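Local coordinates for protein gamma-glutamyl-gamma-aminobutyrate hydrolase PuuD (Escherichia coli, PDB 6VTV) that hydrolyses the gamma-glutamyl bond of gamma-glutamyl-gamma-aminobutyrate to release 4-aminobutanoate and glutamate, the last step of a putrescine degradation pathway, at residues Q61-L66 / R110-F115; H81-N86 / L132-C137; L99-I104 / L124-G129. One frame throughout, in Å; residues are numbered along the deposited sequence.

Contact 1. Residues Q61-L66 / R110-F115; sequences QLLPKL and RRIPIF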
# COMPACT_ATOMS: atom_id res chain seq x y z
N GLN B 61 -6.58 -8.49 -14.23
CA GLN B 61 -7.84 -8.33 -13.51
C GLN B 61 -7.95 -6.96 -12.86
O GLN B 61 -9.05 -6.44 -12.69
CB GLN B 61 -7.99 -9.43 -12.46
CG GLN B 61 -8.21 -10.82 -13.02
CD GLN B 61 -8.22 -11.88 -11.94
OE1 GLN B 61 -9.21 -12.05 -11.23
NE2 GLN B 61 -7.11 -12.60 -11.81
N LEU B 62 -6.81 -6.36 -12.49
CA LEU B 62 -6.82 -5.11 -11.74
C LEU B 62 -6.90 -3.88 -12.65
O LEU B 62 -7.55 -2.90 -12.29
CB LEU B 62 -5.56 -5.02 -10.87
CG LEU B 62 -5.44 -3.79 -9.97
CD1 LEU B 62 -6.74 -3.52 -9.23
CD2 LEU B 62 -4.29 -3.96 -8.99
N LEU B 63 -6.26 -3.93 -13.81
CA LEU B 63 -6.20 -2.76 -14.69
C LEU B 63 -7.55 -2.14 -15.01
O LEU B 63 -7.64 -0.90 -15.01
CB LEU B 63 -5.46 -3.13 -15.98
CG LEU B 63 -3.96 -3.38 -15.83
CD1 LEU B 63 -3.43 -4.08 -17.06
CD2 LEU B 63 -3.21 -2.08 -15.59
N PRO B 64 -8.62 -2.89 -15.31
CA PRO B 64 -9.92 -2.24 -15.57
C PRO B 64 -10.44 -1.41 -14.41
O PRO B 64 -11.28 -0.53 -14.62
CB PRO B 64 -10.85 -3.42 -15.87
CG PRO B 64 -9.95 -4.49 -16.35
CD PRO B 64 -8.69 -4.34 -15.55
N LYS B 65 -9.97 -1.67 -13.19
CA LYS B 65 -10.42 -0.93 -12.01
C LYS B 65 -9.54 0.28 -11.70
O LYS B 65 -9.84 1.01 -10.75
CB LYS B 65 -10.48 -1.87 -10.81
CG LYS B 65 -11.56 -2.92 -10.92
CD LYS B 65 -11.28 -4.14 -10.06
CE LYS B 65 -12.39 -5.17 -10.19
NZ LYS B 65 -12.02 -6.48 -9.60
N LEU B 66 -8.48 0.51 -12.47
CA LEU B 66 -7.60 1.64 -12.27
C LEU B 66 -7.89 2.71 -13.31
O LEU B 66 -7.94 2.43 -14.51
CB LEU B 66 -6.13 1.22 -12.36
CG LEU B 66 -5.69 0.12 -11.40
CD1 LEU B 66 -4.27 -0.33 -11.72
CD2 LEU B 66 -5.79 0.60 -9.96
N ARG B 110 -3.55 0.37 -23.01
CA ARG B 110 -4.91 0.69 -22.60
C ARG B 110 -5.17 2.19 -22.52
O ARG B 110 -6.29 2.59 -22.17
CB ARG B 110 -5.22 0.05 -21.25
CG ARG B 110 -4.98 -1.45 -21.21
CD ARG B 110 -5.49 -2.08 -19.93
NE ARG B 110 -5.38 -3.53 -19.96
CZ ARG B 110 -6.32 -4.36 -19.53
NH1 ARG B 110 -7.45 -3.88 -19.03
NH2 ARG B 110 -6.13 -5.67 -19.59
N ARG B 111 -4.16 3.02 -22.82
CA ARG B 111 -4.29 4.48 -22.78
C ARG B 111 -4.74 4.97 -21.40
O ARG B 111 -5.49 5.93 -21.27
CB ARG B 111 -5.23 4.98 -23.88
CG ARG B 111 -5.00 4.28 -25.22
CD ARG B 111 -5.50 5.09 -26.41
NE ARG B 111 -6.54 6.05 -26.07
CZ ARG B 111 -6.53 7.32 -26.46
NH1 ARG B 111 -5.54 7.78 -27.22
NH2 ARG B 111 -7.52 8.13 -26.10
N ILE B 112 -4.27 4.29 -20.36
CA ILE B 112 -4.53 4.71 -18.98
C ILE B 112 -3.54 5.82 -18.62
O ILE B 112 -2.34 5.68 -18.88
CB ILE B 112 -4.40 3.53 -18.02
CG1 ILE B 112 -5.38 2.43 -18.40
CG2 ILE B 112 -4.62 3.98 -16.59
CD1 ILE B 112 -5.17 1.14 -17.64
N PRO B 113 -4.00 6.93 -18.04
CA PRO B 113 -3.08 8.02 -17.69
C PRO B 113 -2.01 7.56 -16.71
O PRO B 113 -2.26 6.77 -15.81
CB PRO B 113 -4.00 9.08 -17.07
CG PRO B 113 -5.34 8.80 -17.66
CD PRO B 113 -5.41 7.30 -17.81
N ILE B 114 -0.80 8.08 -16.91
CA ILE B 114 0.35 7.77 -16.07
C ILE B 114 0.99 9.08 -15.62
O ILE B 114 1.18 10.00 -16.43
CB ILE B 114 1.39 6.89 -16.79
CG1 ILE B 114 0.73 5.65 -17.40
CG2 ILE B 114 2.51 6.50 -15.85
CD1 ILE B 114 1.67 4.83 -18.26
N PHE B 115 1.31 9.17 -14.33
CA PHE B 115 2.11 10.26 -13.79
C PHE B 115 3.26 9.66 -13.01
O PHE B 115 3.05 8.94 -12.03
CB PHE B 115 1.27 11.18 -12.90
CG PHE B 115 1.99 12.42 -12.47
CD1 PHE B 115 2.82 13.10 -13.35
CD2 PHE B 115 1.84 12.92 -11.18
CE1 PHE B 115 3.49 14.25 -12.95
CE2 PHE B 115 2.51 14.06 -10.78
CZ PHE B 115 3.33 14.73 -11.67

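Contact 2. Residues H81-N86 / L132-C137; sequences HLYGEN and LHRKLC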
# COMPACT_ATOMS: atom_id res chain seq x y z
N HIS B 81 20.52 -3.81 -16.39
CA HIS B 81 20.26 -4.78 -17.44
C HIS B 81 18.90 -4.59 -18.10
O HIS B 81 18.67 -5.16 -19.17
CB HIS B 81 20.38 -6.21 -16.90
CG HIS B 81 19.17 -6.68 -16.15
ND1 HIS B 81 19.01 -6.48 -14.79
CD2 HIS B 81 18.06 -7.34 -16.56
CE1 HIS B 81 17.85 -6.99 -14.41
NE2 HIS B 81 17.26 -7.52 -15.46
N LEU B 82 18.01 -3.80 -17.50
CA LEU B 82 16.71 -3.56 -18.12
C LEU B 82 16.81 -2.62 -19.32
O LEU B 82 15.89 -2.59 -20.14
CB LEU B 82 15.74 -2.99 -17.09
CG LEU B 82 15.21 -4.02 -16.08
CD1 LEU B 82 14.32 -3.35 -15.04
CD2 LEU B 82 14.46 -5.13 -16.80
N TYR B 83 17.90 -1.86 -19.44
CA TYR B 83 18.17 -1.09 -20.65
C TYR B 83 19.48 -1.52 -21.30
O TYR B 83 20.18 -0.71 -21.91
CB TYR B 83 18.17 0.42 -20.37
CG TYR B 83 19.01 0.88 -19.20
CD1 TYR B 83 18.52 0.86 -17.90
CD2 TYR B 83 20.29 1.38 -19.40
CE1 TYR B 83 19.28 1.30 -16.83
CE2 TYR B 83 21.06 1.83 -18.34
CZ TYR B 83 20.55 1.78 -17.06
OH TYR B 83 21.31 2.22 -16.00
N GLY B 84 19.82 -2.80 -21.17
CA GLY B 84 20.89 -3.39 -21.95
C GLY B 84 22.30 -3.15 -21.47
O GLY B 84 23.25 -3.37 -22.23
N GLU B 85 22.48 -2.72 -20.22
CA GLU B 85 23.81 -2.47 -19.68
C GLU B 85 24.18 -3.55 -18.67
O GLU B 85 23.32 -4.24 -18.12
CB GLU B 85 23.89 -1.08 -19.04
CG GLU B 85 23.69 0.05 -20.03
CD GLU B 85 24.28 1.36 -19.54
OE1 GLU B 85 25.00 1.35 -18.52
OE2 GLU B 85 24.02 2.41 -20.18
N ASN B 86 25.48 -3.69 -18.44
CA ASN B 86 26.01 -4.72 -17.56
C ASN B 86 26.42 -4.12 -16.22
O ASN B 86 26.66 -2.92 -16.09
CB ASN B 86 27.20 -5.43 -18.21
CG ASN B 86 26.80 -6.24 -19.43
OD1 ASN B 86 27.09 -5.86 -20.56
ND2 ASN B 86 26.12 -7.36 -19.20
N LEU B 132 19.70 5.18 -19.21
CA LEU B 132 19.93 6.12 -18.12
C LEU B 132 21.42 6.37 -17.94
O LEU B 132 22.26 5.51 -18.22
CB LEU B 132 19.35 5.60 -16.80
CG LEU B 132 17.90 5.13 -16.81
CD1 LEU B 132 17.53 4.56 -15.45
CD2 LEU B 132 16.97 6.27 -17.19
N HIS B 133 21.74 7.57 -17.45
CA HIS B 133 23.05 7.84 -16.88
C HIS B 133 23.10 7.23 -15.48
O HIS B 133 22.26 7.55 -14.64
CB HIS B 133 23.31 9.35 -16.80
CG HIS B 133 23.59 9.99 -18.13
ND1 HIS B 133 24.77 9.81 -18.80
CD2 HIS B 133 22.84 10.82 -18.89
CE1 HIS B 133 24.74 10.50 -19.93
NE2 HIS B 133 23.58 11.13 -20.00
N ARG B 134 24.07 6.35 -15.24
CA ARG B 134 24.15 5.71 -13.94
C ARG B 134 24.83 6.57 -12.89
O ARG B 134 24.61 6.38 -11.69
CB ARG B 134 24.86 4.36 -14.06
CG ARG B 134 24.03 3.31 -14.78
CD ARG B 134 24.88 2.20 -15.37
NE ARG B 134 25.36 1.26 -14.35
CZ ARG B 134 25.87 0.07 -14.63
NH1 ARG B 134 25.97 -0.34 -15.88
NH2 ARG B 134 26.28 -0.72 -13.64
N LYS B 135 25.66 7.53 -13.32
CA LYS B 135 26.38 8.43 -12.41
C LYS B 135 26.41 9.81 -13.06
O LYS B 135 27.32 10.12 -13.84
CB LYS B 135 27.78 7.93 -12.10
CG LYS B 135 27.83 6.60 -11.36
CD LYS B 135 27.42 6.75 -9.91
CE LYS B 135 28.54 7.36 -9.08
NZ LYS B 135 28.11 7.58 -7.67
N LEU B 136 25.41 10.64 -12.75
CA LEU B 136 25.41 12.01 -13.26
C LEU B 136 26.62 12.79 -12.77
O LEU B 136 27.12 13.67 -13.48
CB LEU B 136 24.12 12.73 -12.85
CG LEU B 136 22.81 12.22 -13.45
CD1 LEU B 136 21.62 12.90 -12.79
CD2 LEU B 136 22.77 12.42 -14.95
N CYS B 137 27.10 12.49 -11.57
CA CYS B 137 28.25 13.20 -11.02
C CYS B 137 29.53 12.93 -11.80
O CYS B 137 30.50 13.68 -11.63
CB CYS B 137 28.45 12.82 -9.55
SG CYS B 137 28.81 11.07 -9.28
O HOH W 1 25.07 4.76 -17.75

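Contact 3. Residues L99-I104 / L124-G129; sequences LSMAII and LVVATG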
# COMPACT_ATOMS: atom_id res chain seq x y z
N LEU B 99 7.19 -4.85 -11.54
CA LEU B 99 5.84 -4.30 -11.56
C LEU B 99 5.77 -3.03 -12.41
O LEU B 99 4.81 -2.84 -13.17
CB LEU B 99 5.37 -4.00 -10.13
CG LEU B 99 3.99 -3.35 -10.00
CD1 LEU B 99 2.91 -4.25 -10.58
CD2 LEU B 99 3.68 -3.00 -8.55
N SER B 100 6.78 -2.16 -12.30
CA SER B 100 6.76 -0.91 -13.05
C SER B 100 6.78 -1.15 -14.55
O SER B 100 5.99 -0.56 -15.29
CB SER B 100 7.95 -0.04 -12.63
OG SER B 100 7.83 0.39 -11.29
N MET B 101 7.68 -2.02 -15.02
CA MET B 101 7.75 -2.31 -16.44
C MET B 101 6.44 -2.91 -16.95
O MET B 101 5.95 -2.53 -18.02
CB MET B 101 8.91 -3.26 -16.74
CG MET B 101 10.29 -2.69 -16.43
SD MET B 101 10.64 -1.16 -17.31
CE MET B 101 10.90 -0.04 -15.94
N ALA B 102 5.85 -3.82 -16.18
CA ALA B 102 4.62 -4.48 -16.62
C ALA B 102 3.45 -3.50 -16.66
O ALA B 102 2.68 -3.49 -17.62
CB ALA B 102 4.31 -5.67 -15.72
N ILE B 103 3.31 -2.68 -15.62
CA ILE B 103 2.14 -1.82 -15.55
C ILE B 103 2.27 -0.62 -16.49
O ILE B 103 1.25 -0.08 -16.94
CB ILE B 103 1.88 -1.38 -14.09
CG1 ILE B 103 0.41 -0.99 -13.91
CG2 ILE B 103 2.81 -0.25 -13.68
CD1 ILE B 103 -0.05 -1.01 -12.48
N ILE B 104 3.49 -0.19 -16.81
CA ILE B 104 3.65 0.87 -17.80
C ILE B 104 3.23 0.38 -19.18
O ILE B 104 2.40 1.02 -19.85
CB ILE B 104 5.10 1.39 -17.81
CG1 ILE B 104 5.42 2.19 -16.55
CG2 ILE B 104 5.35 2.25 -19.05
CD1 ILE B 104 6.89 2.48 -16.38
N LEU B 124 9.83 5.18 -16.93
CA LEU B 124 9.20 5.47 -18.21
C LEU B 124 10.21 5.43 -19.35
O LEU B 124 9.94 4.86 -20.42
CB LEU B 124 8.52 6.84 -18.16
CG LEU B 124 6.99 6.90 -18.27
CD1 LEU B 124 6.56 8.31 -18.67
CD2 LEU B 124 6.48 5.87 -19.27
N VAL B 125 11.38 6.03 -19.13
CA VAL B 125 12.40 6.08 -20.18
C VAL B 125 12.88 4.68 -20.52
O VAL B 125 13.02 4.33 -21.70
CB VAL B 125 13.56 6.99 -19.74
CG1 VAL B 125 14.74 6.86 -20.69
CG2 VAL B 125 13.09 8.44 -19.66
N VAL B 126 13.12 3.85 -19.50
CA VAL B 126 13.63 2.51 -19.75
C VAL B 126 12.54 1.62 -20.36
O VAL B 126 12.82 0.80 -21.24
CB VAL B 126 14.20 1.91 -18.45
CG1 VAL B 126 14.54 0.44 -18.64
CG2 VAL B 126 15.42 2.69 -18.01
N ALA B 127 11.29 1.78 -19.91
CA ALA B 127 10.23 0.91 -20.39
C ALA B 127 9.95 1.10 -21.87
O ALA B 127 9.52 0.16 -22.55
CB ALA B 127 8.95 1.14 -19.58
N THR B 128 10.19 2.30 -22.40
CA THR B 128 9.91 2.61 -23.79
C THR B 128 11.14 2.49 -24.68
O THR B 128 11.08 2.91 -25.85
CB THR B 128 9.29 4.00 -23.91
OG1 THR B 128 10.08 4.94 -23.16
CG2 THR B 128 7.87 4.00 -23.36
N GLY B 129 12.23 1.94 -24.18
CA GLY B 129 13.40 1.67 -24.98
C GLY B 129 14.59 2.58 -24.76
O GLY B 129 15.57 2.48 -25.52

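Contact 1. Residues Q61-L66 / R110-F115
L63 meets R110 with a methyl group laid over the guanidinium: CD1 of L63 sits above one face, toward its rim, and lies 3.5 Å from NE of R110. The two side chains pass at about a right angle, and CB of L63 also comes within 3.7 Å of NH1 of R110. P64 joins obliquely, its CG 3.7 Å from the same R110 NH1, so aliphatic carbons pad a charged group whose charge is answered elsewhere. Beside this pair, I112 points its CD1 at the other branch of L63, with L63 CD2 to I112 CD1 at 4.3 Å. The CG2 branch of I112 goes to the backbone instead, 4.2 Å from the carbonyl O of L66.

The next shell explains the positions. R110 sets CG anti to its carbonyl carbon (chi1 -55°) and runs extended from CG to NE, which carries the guanidinium across to L63; there NH2 forms a salt bridge with E60, just ahead of the first segment. L63 and L66 are held together by a short 3-10 turn, in which L66 N donates to L63 O at 3.0 Å. R111, with positive phi (57°), breaks the chain away just after helix 94-109, and I112 then faces inward, against A107 and I69. Farther out, Q61 OE1 takes a hydrogen bond from N11 N of the second subunit, placing the end of helix 56-62 at the dimer interface.

The arrangement illustrates how doubly wound alpha/beta proteins pack their connections: two helix-to-strand turns, one leading to strand 68-71 and the other to its parallel neighbour 114-117, lie against each other at the end of the beta-alpha-beta crossover formed through helix 94-109, in the central sheet of the class I glutamine amidotransferase fold.

Contact 2. Residues H81-N86 / L132-C137
Y83 and R134 carry a surface contact between the loop ahead of helix 94-109 and strand 132-133, one half of a small antiparallel ribbon with 190-191 in this class I amidotransferase fold; L132 lies about 10 Å, side chain to side chain, from the predicted nucleophile C118. The tyrosine places CG between its backbone N and carbonyl carbon (chi1 50°), and this torsion lays the ring across L132. One face takes the backbone N of L132, 3.7 Å from Y83 CE2, while CE1 of Y83 meets CD1 of L132 at 3.9 Å. R134 CG sits at the ring edge, near its plane, touching Y83 OH.

R134 is bent at chi3 (76°), and the bend sets its guanidinium beside E85 and N86, nearly perpendicular to the tyrosine ring. R134 NH1 is shared between two acceptors, both in the guanidinium plane: the carbonyl O of N86 at 2.7 Å, and OE1 of E85 at 3.3 Å in a salt bridge whose hydrogen bond is almost straight (172°) and uses the carboxylate's anti lone pair. E85 extends beyond CG and slides past the arginine in the opposite direction, while its OE2 pairs with K192. E89 on NE and the D88 carbonyl on NH2 complete the grip on R134 and fix the rotation of its flat head.

One water bridges the two segments, accepting from R134 N at 3.1 Å, donating to L132 O at 2.9 Å and reaching E85 OE1 only weakly.

Contact 3. Residues L99-I104 / L124-G129
Helix-against-helix packing beside the central sheet brings M101 and I104 of helix 94-109 onto the last turn of helix 119-127. A127 is the meeting point: its methyl CB lies 3.6 Å from SD of M101 and 3.8 Å from CG2 of I104. The backbones come close here, and the small side chain permits a CA-to-CA separation of 5.7 Å between M101 and A127. M101 stands out from its helix, and the bend at chi2 (-58°) turns the sulfur over A127; V126 CG1 is a looser neighbour of that SD. I104 points at the partner helix, and its CG2 also meets CD2 of L124 at 3.8 Å, the leucine having swung the end of its side chain back to the interface.

Helix 119-127 directly follows C118, the predicted nucleophile, in the strand-turn-helix arrangement known as the nucleophile elbow in class I amidotransferases. Elsewhere on helix 94-109, L99, S100 and I103 rest on V17 of strand 13-23.

The C-terminal end of the second helix is closed by a Schellman motif with G129, at positive phi, as its C-prime residue: G130 N bonds to V125 O, and G129 N reaches V126 O at 3.2 Å. One turn earlier, L124 O takes T128 N and T128 OG1 from opposite faces of its plane, T128 OG1 at 2.7 Å.

Followed from the N terminus, the chain passes 61-66, then 81-86 and 99-104, before 110-115 returns to close contact 1. Next 124-129 closes contact 3, and 132-137 closes contact 2 last. Contact 1 therefore crosses both of the others, whereas the span of contact 3 falls wholly within that of contact 2. Contacts 1 and 3 touch where L63 packs on I103, linking the turns into the sheet with helix 94-109. Contacts 2 and 3 meet at V126 of contact 3, against which Y83 and L132 pack, so helix 119-127 connects the buried layer to the surface loops. Contacts 1 and 2 stay apart, about 15 Å between nearest atoms.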